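Local coordinates for Esterase/lipase (Uncultured bacterium, PDB 3K6K), which probably hydrolyses carboxylic ester bonds, as an alpha/beta-hydrolase-fold esterase or lipase related to hormone-sensitive lipase, at residues E46-C49 / E50-R54; S95-T98 / H99-L102; F289-A292 / A293-I297. All coordinates share one frame; numbering follows the deposited sequence.

Contact 1 of 3, residues E46-C49 / E50-R54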
ATOM      1  N   GLU A  46     -22.618   7.188  21.547  1.00 29.08           N
ATOM      2  CA  GLU A  46     -22.329   8.520  22.082  1.00 30.72           C
ATOM      3  C   GLU A  46     -21.812   8.417  23.529  1.00 31.57           C
ATOM      4  O   GLU A  46     -20.783   8.998  23.861  1.00 32.02           O
ATOM      5  CB  GLU A  46     -23.536   9.492  21.986  1.00 30.53           C
ATOM      6  CG  GLU A  46     -24.025   9.935  20.560  1.00 31.79           C
ATOM      7  CD  GLU A  46     -23.119  10.999  19.882  1.00 34.30           C
ATOM      8  OE1 GLU A  46     -22.126  11.402  20.477  1.00 35.88           O
ATOM      9  OE2 GLU A  46     -23.400  11.463  18.747  1.00 38.41           O
ATOM     10  N   ALA A  47     -22.485   7.628  24.367  1.00 33.17           N
ATOM     11  CA  ALA A  47     -22.188   7.584  25.806  1.00 34.17           C
ATOM     12  C   ALA A  47     -20.828   6.946  26.065  1.00 35.12           C
ATOM     13  O   ALA A  47     -20.033   7.474  26.845  1.00 35.59           O
ATOM     14  CB  ALA A  47     -23.304   6.847  26.571  1.00 34.24           C
ATOM     15  N   LEU A  48     -20.563   5.821  25.400  1.00 35.72           N
ATOM     16  CA  LEU A  48     -19.277   5.144  25.491  1.00 36.68           C
ATOM     17  C   LEU A  48     -18.153   6.067  24.961  1.00 36.91           C
ATOM     18  O   LEU A  48     -17.109   6.241  25.605  1.00 37.43           O
ATOM     19  CB  LEU A  48     -19.355   3.816  24.741  1.00 36.90           C
ATOM     20  CG  LEU A  48     -18.276   2.732  24.854  1.00 39.49           C
ATOM     21  CD1 LEU A  48     -18.954   1.336  24.945  1.00 43.44           C
ATOM     22  CD2 LEU A  48     -17.239   2.764  23.702  1.00 41.35           C
ATOM     23  N   CYS A  49     -18.378   6.725  23.835  1.00 36.22           N
ATOM     24  CA  CYS A  49     -17.310   7.548  23.270  1.00 36.57           C
ATOM     25  C   CYS A  49     -16.860   8.779  24.089  1.00 36.58           C
ATOM     26  O   CYS A  49     -15.672   9.088  24.069  1.00 35.50           O
ATOM     27  CB  CYS A  49     -17.578   7.896  21.809  1.00 35.94           C
ATOM     28  SG  CYS A  49     -17.521   6.443  20.790  1.00 35.80           S
ATOM     29  N   GLU A  50     -17.771   9.438  24.816  1.00 37.43           N
ATOM     30  CA  GLU A  50     -17.395  10.514  25.760  1.00 38.88           C
ATOM     31  C   GLU A  50     -16.289  10.117  26.739  1.00 38.96           C
ATOM     32  O   GLU A  50     -15.549  10.974  27.202  1.00 38.33           O
ATOM     33  CB  GLU A  50     -18.607  11.007  26.547  1.00 39.44           C
ATOM     34  CG  GLU A  50     -18.968  12.459  26.306  1.00 43.38           C
ATOM     35  CD  GLU A  50     -20.468  12.639  25.939  1.00 49.99           C
ATOM     36  OE1 GLU A  50     -21.318  12.366  26.828  1.00 49.00           O
ATOM     37  OE2 GLU A  50     -20.782  13.043  24.766  1.00 49.73           O
ATOM     38  N   ARG A  51     -16.191   8.821  27.046  1.00 39.91           N
ATOM     39  CA  ARG A  51     -15.152   8.261  27.940  1.00 41.36           C
ATOM     40  C   ARG A  51     -13.689   8.300  27.443  1.00 40.82           C
ATOM     41  O   ARG A  51     -12.769   8.219  28.252  1.00 40.68           O
ATOM     42  CB  ARG A  51     -15.470   6.793  28.306  1.00 42.56           C
ATOM     43  CG  ARG A  51     -16.158   6.543  29.666  1.00 46.78           C
ATOM     44  CD  ARG A  51     -17.699   6.669  29.624  1.00 52.82           C
ATOM     45  NE  ARG A  51     -18.221   7.989  30.068  1.00 58.78           N
ATOM     46  CZ  ARG A  51     -19.033   8.188  31.121  1.00 59.22           C
ATOM     47  NH1 ARG A  51     -19.428   7.149  31.862  1.00 59.52           N
ATOM     48  NH2 ARG A  51     -19.468   9.421  31.424  1.00 56.86           N
ATOM     49  N   PHE A  52     -13.467   8.365  26.135  1.00 39.99           N
ATOM     50  CA  PHE A  52     -12.114   8.308  25.600  1.00 39.81           C
ATOM     51  C   PHE A  52     -11.469   9.671  25.650  1.00 38.60           C
ATOM     52  O   PHE A  52     -12.154  10.685  25.460  1.00 39.87           O
ATOM     53  CB  PHE A  52     -12.139   7.819  24.165  1.00 40.38           C
ATOM     54  CG  PHE A  52     -12.381   6.351  24.031  1.00 43.39           C
ATOM     55  CD1 PHE A  52     -11.388   5.516  23.524  1.00 46.76           C
ATOM     56  CD2 PHE A  52     -13.595   5.788  24.408  1.00 45.09           C
ATOM     57  CE1 PHE A  52     -11.620   4.144  23.385  1.00 47.35           C
ATOM     58  CE2 PHE A  52     -13.823   4.411  24.271  1.00 46.03           C
ATOM     59  CZ  PHE A  52     -12.841   3.597  23.762  1.00 46.29           C
ATOM     60  N   PRO A  53     -10.151   9.720  25.895  1.00 37.15           N
ATOM     61  CA  PRO A  53      -9.501  11.023  26.049  1.00 35.56           C
ATOM     62  C   PRO A  53      -9.414  11.773  24.717  1.00 34.32           C
ATOM     63  O   PRO A  53      -9.543  11.154  23.663  1.00 33.52           O
ATOM     64  CB  PRO A  53      -8.132  10.664  26.623  1.00 35.41           C
ATOM     65  CG  PRO A  53      -7.821   9.343  26.008  1.00 36.49           C
ATOM     66  CD  PRO A  53      -9.179   8.611  25.995  1.00 37.87           C
ATOM     67  N   ARG A  54      -9.265  13.097  24.804  1.00 32.45           N
ATOM     68  CA  ARG A  54      -9.229  14.031  23.676  1.00 31.39           C
ATOM     69  C   ARG A  54      -7.921  14.850  23.770  1.00 31.32           C
ATOM     70  O   ARG A  54      -7.407  15.066  24.850  1.00 31.89           O
ATOM     71  CB  ARG A  54     -10.449  14.953  23.717  1.00 30.75           C
ATOM     72  CG  ARG A  54     -11.749  14.201  23.670  1.00 29.28           C
ATOM     73  CD  ARG A  54     -12.875  15.095  24.017  1.00 33.23           C
ATOM     74  NE  ARG A  54     -14.191  14.434  24.086  1.00 32.39           N
ATOM     75  CZ  ARG A  54     -15.337  15.101  24.285  1.00 33.07           C
ATOM     76  NH1 ARG A  54     -15.320  16.436  24.440  1.00 32.19           N
ATOM     77  NH2 ARG A  54     -16.493  14.453  24.327  1.00 28.98           N
TER
HETATM   78  O   HOH W   1     -14.110  11.667  23.743  1.00 18.85           O

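Contact 2 of 3, residues S95-T98 / H99-L102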
ATOM      1  N   SER A  95     -20.677  10.558  14.760  1.00 16.23           N
ATOM      2  CA  SER A  95     -20.873  12.014  14.744  1.00 15.75           C
ATOM      3  C   SER A  95     -19.556  12.672  15.036  1.00 15.61           C
ATOM      4  O   SER A  95     -18.603  12.017  15.452  1.00 14.51           O
ATOM      5  CB  SER A  95     -21.866  12.394  15.844  1.00 16.68           C
ATOM      6  OG  SER A  95     -21.280  12.152  17.144  1.00 18.88           O
ATOM      7  N   PRO A  96     -19.480  13.988  14.845  1.00 16.55           N
ATOM      8  CA  PRO A  96     -18.212  14.584  15.201  1.00 16.33           C
ATOM      9  C   PRO A  96     -17.799  14.270  16.672  1.00 17.45           C
ATOM     10  O   PRO A  96     -16.611  13.994  16.950  1.00 17.41           O
ATOM     11  CB  PRO A  96     -18.474  16.048  14.941  1.00 15.67           C
ATOM     12  CG  PRO A  96     -19.381  16.034  13.763  1.00 16.17           C
ATOM     13  CD  PRO A  96     -20.307  14.890  14.004  1.00 15.83           C
ATOM     14  N   SER A  97     -18.779  14.220  17.575  1.00 18.02           N
ATOM     15  CA  SER A  97     -18.544  13.905  18.984  1.00 18.74           C
ATOM     16  C   SER A  97     -17.996  12.533  19.230  1.00 17.82           C
ATOM     17  O   SER A  97     -17.072  12.431  19.974  1.00 18.48           O
ATOM     18  CB  SER A  97     -19.796  14.096  19.860  1.00 18.92           C
ATOM     19  OG  SER A  97     -20.124  15.477  19.852  1.00 22.70           O
ATOM     20  N   THR A  98     -18.601  11.486  18.675  1.00 18.35           N
ATOM     21  CA  THR A  98     -18.053  10.136  18.829  1.00 18.45           C
ATOM     22  C   THR A  98     -16.603   9.974  18.361  1.00 17.92           C
ATOM     23  O   THR A  98     -15.984   8.996  18.738  1.00 17.78           O
ATOM     24  CB  THR A  98     -18.803   9.133  18.003  1.00 18.62           C
ATOM     25  OG1 THR A  98     -18.897   9.613  16.638  1.00 21.09           O
ATOM     26  CG2 THR A  98     -20.171   8.909  18.580  1.00 19.65           C
ATOM     27  N   HIS A  99     -16.085  10.887  17.524  1.00 16.64           N
ATOM     28  CA  HIS A  99     -14.758  10.678  16.891  1.00 16.52           C
ATOM     29  C   HIS A  99     -13.720  11.685  17.434  1.00 16.80           C
ATOM     30  O   HIS A  99     -12.517  11.675  17.068  1.00 12.85           O
ATOM     31  CB  HIS A  99     -14.868  10.669  15.362  1.00 16.12           C
ATOM     32  CG  HIS A  99     -15.480   9.414  14.831  1.00 17.32           C
ATOM     33  ND1 HIS A  99     -14.859   8.618  13.881  1.00 20.42           N
ATOM     34  CD2 HIS A  99     -16.610   8.756  15.188  1.00 18.15           C
ATOM     35  CE1 HIS A  99     -15.610   7.554  13.644  1.00 19.99           C
ATOM     36  NE2 HIS A  99     -16.684   7.620  14.417  1.00 19.05           N
ATOM     37  N   LEU A 100     -14.193  12.480  18.392  1.00 15.69           N
ATOM     38  CA  LEU A 100     -13.312  13.415  19.002  1.00 17.44           C
ATOM     39  C   LEU A 100     -12.034  12.787  19.329  1.00 17.12           C
ATOM     40  O   LEU A 100     -11.005  13.423  19.058  1.00 18.76           O
ATOM     41  CB  LEU A 100     -13.897  14.060  20.247  1.00 17.18           C
ATOM     42  CG  LEU A 100     -14.956  14.988  19.716  1.00 18.05           C
ATOM     43  CD1 LEU A 100     -15.843  15.428  20.866  1.00 20.46           C
ATOM     44  CD2 LEU A 100     -14.302  16.156  19.068  1.00 15.89           C
ATOM     45  N   VAL A 101     -12.054  11.614  19.942  1.00 17.30           N
ATOM     46  CA  VAL A 101     -10.856  10.880  20.281  1.00 17.36           C
ATOM     47  C   VAL A 101      -9.834  10.783  19.142  1.00 18.59           C
ATOM     48  O   VAL A 101      -8.702  11.053  19.342  1.00 20.40           O
ATOM     49  CB  VAL A 101     -11.109   9.494  20.955  1.00 17.50           C
ATOM     50  CG1 VAL A 101     -11.892   8.583  20.100  1.00 14.51           C
ATOM     51  CG2 VAL A 101      -9.838   8.876  21.329  1.00 19.15           C
ATOM     52  N   LEU A 102     -10.273  10.433  17.956  1.00 18.08           N
ATOM     53  CA  LEU A 102      -9.409  10.299  16.825  1.00 18.43           C
ATOM     54  C   LEU A 102      -9.004  11.699  16.263  1.00 19.52           C
ATOM     55  O   LEU A 102      -7.805  11.964  16.104  1.00 20.33           O
ATOM     56  CB  LEU A 102     -10.075   9.410  15.793  1.00 17.07           C
ATOM     57  CG  LEU A 102      -9.407   9.245  14.411  1.00 19.31           C
ATOM     58  CD1 LEU A 102      -7.913   9.216  14.480  1.00 15.17           C
ATOM     59  CD2 LEU A 102      -9.900   7.964  13.755  1.00 19.35           C
TER
HETATM   60  O   HOH W   2     -14.560  10.254  20.964  1.00 16.38           O

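Contact 3 of 3, residues F289-A292 / A293-I297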
ATOM      1  N   PHE A 289      -5.335   1.995  24.310  1.00 18.27           N
ATOM      2  CA  PHE A 289      -5.113   0.532  24.461  1.00 18.45           C
ATOM      3  C   PHE A 289      -3.994  -0.053  23.620  1.00 18.49           C
ATOM      4  O   PHE A 289      -3.178  -0.813  24.141  1.00 19.00           O
ATOM      5  CB  PHE A 289      -6.411  -0.247  24.187  1.00 19.43           C
ATOM      6  CG  PHE A 289      -7.560   0.229  25.047  1.00 21.02           C
ATOM      7  CD1 PHE A 289      -8.598   0.968  24.488  1.00 19.52           C
ATOM      8  CD2 PHE A 289      -7.510   0.070  26.442  1.00 20.39           C
ATOM      9  CE1 PHE A 289      -9.644   1.443  25.291  1.00 23.91           C
ATOM     10  CE2 PHE A 289      -8.540   0.596  27.268  1.00 21.59           C
ATOM     11  CZ  PHE A 289      -9.616   1.249  26.687  1.00 22.99           C
ATOM     12  N   VAL A 290      -3.936   0.244  22.323  1.00 17.60           N
ATOM     13  CA  VAL A 290      -2.848  -0.343  21.557  1.00 17.55           C
ATOM     14  C   VAL A 290      -1.883   0.728  21.028  1.00 18.28           C
ATOM     15  O   VAL A 290      -2.284   1.821  20.644  1.00 20.20           O
ATOM     16  CB  VAL A 290      -3.352  -1.287  20.460  1.00 16.78           C
ATOM     17  CG1 VAL A 290      -3.933  -2.520  21.071  1.00 18.65           C
ATOM     18  CG2 VAL A 290      -4.410  -0.582  19.566  1.00 16.29           C
ATOM     19  N   ASN A 291      -0.613   0.396  21.020  1.00 18.48           N
ATOM     20  CA  ASN A 291       0.461   1.318  20.631  1.00 18.73           C
ATOM     21  C   ASN A 291       0.432   1.707  19.143  1.00 17.02           C
ATOM     22  O   ASN A 291       0.645   2.887  18.819  1.00 17.25           O
ATOM     23  CB  ASN A 291       1.812   0.720  20.993  1.00 18.23           C
ATOM     24  CG  ASN A 291       2.960   1.707  20.776  1.00 27.28           C
ATOM     25  OD1 ASN A 291       3.908   1.377  20.019  1.00 33.42           O
ATOM     26  ND2 ASN A 291       2.883   2.949  21.413  1.00 25.10           N
ATOM     27  N   ALA A 292       0.098   0.755  18.271  1.00 14.68           N
ATOM     28  CA  ALA A 292       0.021   1.025  16.803  1.00 15.18           C
ATOM     29  C   ALA A 292      -0.904   2.163  16.347  1.00 14.73           C
ATOM     30  O   ALA A 292      -0.748   2.744  15.255  1.00 15.54           O
ATOM     31  CB  ALA A 292      -0.320  -0.293  16.016  1.00 13.18           C
ATOM     32  N   ALA A 293      -1.890   2.475  17.169  1.00 15.55           N
ATOM     33  CA  ALA A 293      -2.756   3.613  16.903  1.00 15.99           C
ATOM     34  C   ALA A 293      -2.033   4.933  17.033  1.00 15.97           C
ATOM     35  O   ALA A 293      -2.215   5.801  16.193  1.00 16.21           O
ATOM     36  CB  ALA A 293      -4.030   3.574  17.779  1.00 16.19           C
ATOM     37  N   ASP A 294      -1.238   5.113  18.087  1.00 17.42           N
ATOM     38  CA  ASP A 294      -0.458   6.355  18.193  1.00 19.00           C
ATOM     39  C   ASP A 294       0.493   6.467  17.034  1.00 17.08           C
ATOM     40  O   ASP A 294       0.621   7.545  16.530  1.00 17.55           O
ATOM     41  CB  ASP A 294       0.379   6.492  19.480  1.00 20.74           C
ATOM     42  CG  ASP A 294      -0.359   6.060  20.722  1.00 28.71           C
ATOM     43  OD1 ASP A 294       0.360   5.451  21.591  1.00 35.56           O
ATOM     44  OD2 ASP A 294      -1.622   6.319  20.820  1.00 33.54           O
ATOM     45  N   ILE A 295       1.124   5.359  16.618  1.00 15.64           N
ATOM     46  CA  ILE A 295       2.086   5.366  15.519  1.00 14.95           C
ATOM     47  C   ILE A 295       1.394   5.700  14.187  1.00 14.69           C
ATOM     48  O   ILE A 295       1.929   6.446  13.365  1.00 14.17           O
ATOM     49  CB  ILE A 295       2.848   4.008  15.384  1.00 15.54           C
ATOM     50  CG1 ILE A 295       3.399   3.519  16.721  1.00 17.39           C
ATOM     51  CG2 ILE A 295       4.060   4.091  14.402  1.00 15.21           C
ATOM     52  CD1 ILE A 295       4.041   2.007  16.609  1.00 20.91           C
ATOM     53  N   SER A 296       0.222   5.114  13.934  1.00 13.85           N
ATOM     54  CA  SER A 296      -0.453   5.377  12.673  1.00 11.89           C
ATOM     55  C   SER A 296      -0.848   6.894  12.546  1.00 11.25           C
ATOM     56  O   SER A 296      -0.680   7.533  11.508  1.00  9.80           O
ATOM     57  CB  SER A 296      -1.681   4.510  12.566  1.00 10.09           C
ATOM     58  OG  SER A 296      -2.503   5.075  11.586  1.00 10.38           O
ATOM     59  N   ILE A 297      -1.407   7.428  13.618  1.00 11.78           N
ATOM     60  CA  ILE A 297      -1.687   8.826  13.729  1.00 11.99           C
ATOM     61  C   ILE A 297      -0.434   9.679  13.461  1.00 14.29           C
ATOM     62  O   ILE A 297      -0.481  10.678  12.734  1.00 14.55           O
ATOM     63  CB  ILE A 297      -2.437   9.074  15.069  1.00 12.00           C
ATOM     64  CG1 ILE A 297      -3.932   8.566  14.886  1.00 11.25           C
ATOM     65  CG2 ILE A 297      -2.502  10.510  15.403  1.00  9.47           C
ATOM     66  CD1 ILE A 297      -4.673   8.319  16.202  1.00  9.31           C
TER

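Contact 1 of 3, residues E46-C49 / E50-R54
Leu48 and Phe52 lie side by side and point the same way, with Leu48 CD2 3.8 Å from Phe52 CE2. The Leu48 carbonyl reaches an edge of the ring: its O lies in the ring plane, 3.7 Å from Phe52 CD2. Phe52 CG stands anti to its own carbonyl carbon (chi1 -75°), which places the ring alongside Leu48. Behind this contact the backbone sets the positions. Glu50 N donates to Glu46 O, the last full helical turn, and the chain then tightens into a type I beta turn from Cys49 to Phe52, closed by Phe52 N on Cys49 O at 3.1 Å. A water accepts from Arg54 NE (2.8 Å from water to NE) and lies within hydrogen-bonding distance of Cys49 O and Phe52 O, bridging the turn and the residues after it. A serine in place of Phe52 would probably leave Leu48 CD2 without its apolar neighbour and open a gap beside it. Helix 38-49 thus ends beside helix 96-110, where Glu46 OE2 is hydrogen-bonded to Ser95 OG, and the loop toward strand 59-65 sets Phe52 against Tyr286 and Phe289.

Contact 2 of 3, residues S95-T98 / H99-L102
Thr98 and His99 sit side by side in the first turn of helix 96-110, the helix of a beta-alpha-beta unit between strands 82-86 and 113-117, with Ser95 as its N-cap. The Ser95 hydroxyl accepts from Thr98 N at 3.2 Å between OG and N, in an almost straight bond (173°), and OG is also hydrogen-bonded to Glu46 of helix 38-49. Thr98 OG1 takes the position between its backbone N and carbonyl carbon (chi1 51°), which turns the hydroxyl back to donate to Ser95 O, 2.7 Å from OG1 to O. The same hydroxyl oxygen lies in the plane of the His99 ring, at its edge. The first turn is loosely bonded, with i to i+3 bonds from His99 N to Pro96 O and from Leu100 N to Ser97 O, each donor well above the carbonyl plane. Leu100 CG is anti to the carbonyl carbon (chi1 -72°), and the branch folds back along the turn, bringing CD1 to 3.4 Å from Ser97 O; Leu100 also packs on Arg54 and on Gln73 of strand 68-74. Farther along, where the helix kinks, Val101 N finds no carbonyl in the preceding turn and donates instead to a water, 3.0 Å from N to the water oxygen.

Contact 3 of 3, residues F289-A292 / A293-I297
The start of helix 291-305, the last helix of the chain, brings Asn291 against Asp294 and Ile295, its neighbours one turn on. Asn291 CG is anti to the backbone N (chi1 -173°), a setting that carries the amide along the outside of the helix toward both of them. Its two ends meet different partners. Asn291 OD1 lies 3.5 Å from Ile295 CD1, a contact between a polar oxygen and a methyl group. On the other branch Asn291 ND2 is 3.6 Å from Asp294 OD1; the two side chains cross at about a right angle, amide and carboxylate planes 84° apart. Asp294 OD1 also forms a long, weak ion pair with Lys15 NZ. Ile295 sends CG1 back over the preceding turn, 3.5 Å from Asn291 O. Backbone bonding is slack at first: Asn291 O receives weak bonds from both Asp294 N and Ile295 N. It firms up one residue later, where Ser296 N donates to Ala292 O at 2.9 Å with an angle of 153° at the hydrogen, and Ser296 CB lies 3.3 Å from that same oxygen. Ser296 OG is hydrogen-bonded to His246 ND1, while Ala292 leans on Met279 and, with Ile295, on Trp276 of strand 271-276. One side of this turn is exposed at Asn291, while the other packs on strand 271-276 and, through Ile297, on helix 96-110, as for a helix flanking the central sheet of an alpha/beta-hydrolase fold.

In the fold
From the N terminus, contact 1 comes first, where helix 38-49 ends and turns into the loop toward strand 59-65. Contact 2 follows at the start of helix 96-110, and contact 3 at the start of helix 291-305, near the end of the chain. Each is a local turn in a continuous run; the three follow in series, so none nests or crosses, and no long loop is closed. In space they meet. Contacts 1 and 2, about 8 Å apart between centres, join through packing such as Arg54 on Leu100. Contact 3, about 17 Å from either by centres, reaches contact 1 through Phe289 on Phe52 and contact 2 through Ile297 on Leu102, so the loop after helix 38-49, helix 96-110 and the start of helix 291-305 pack together.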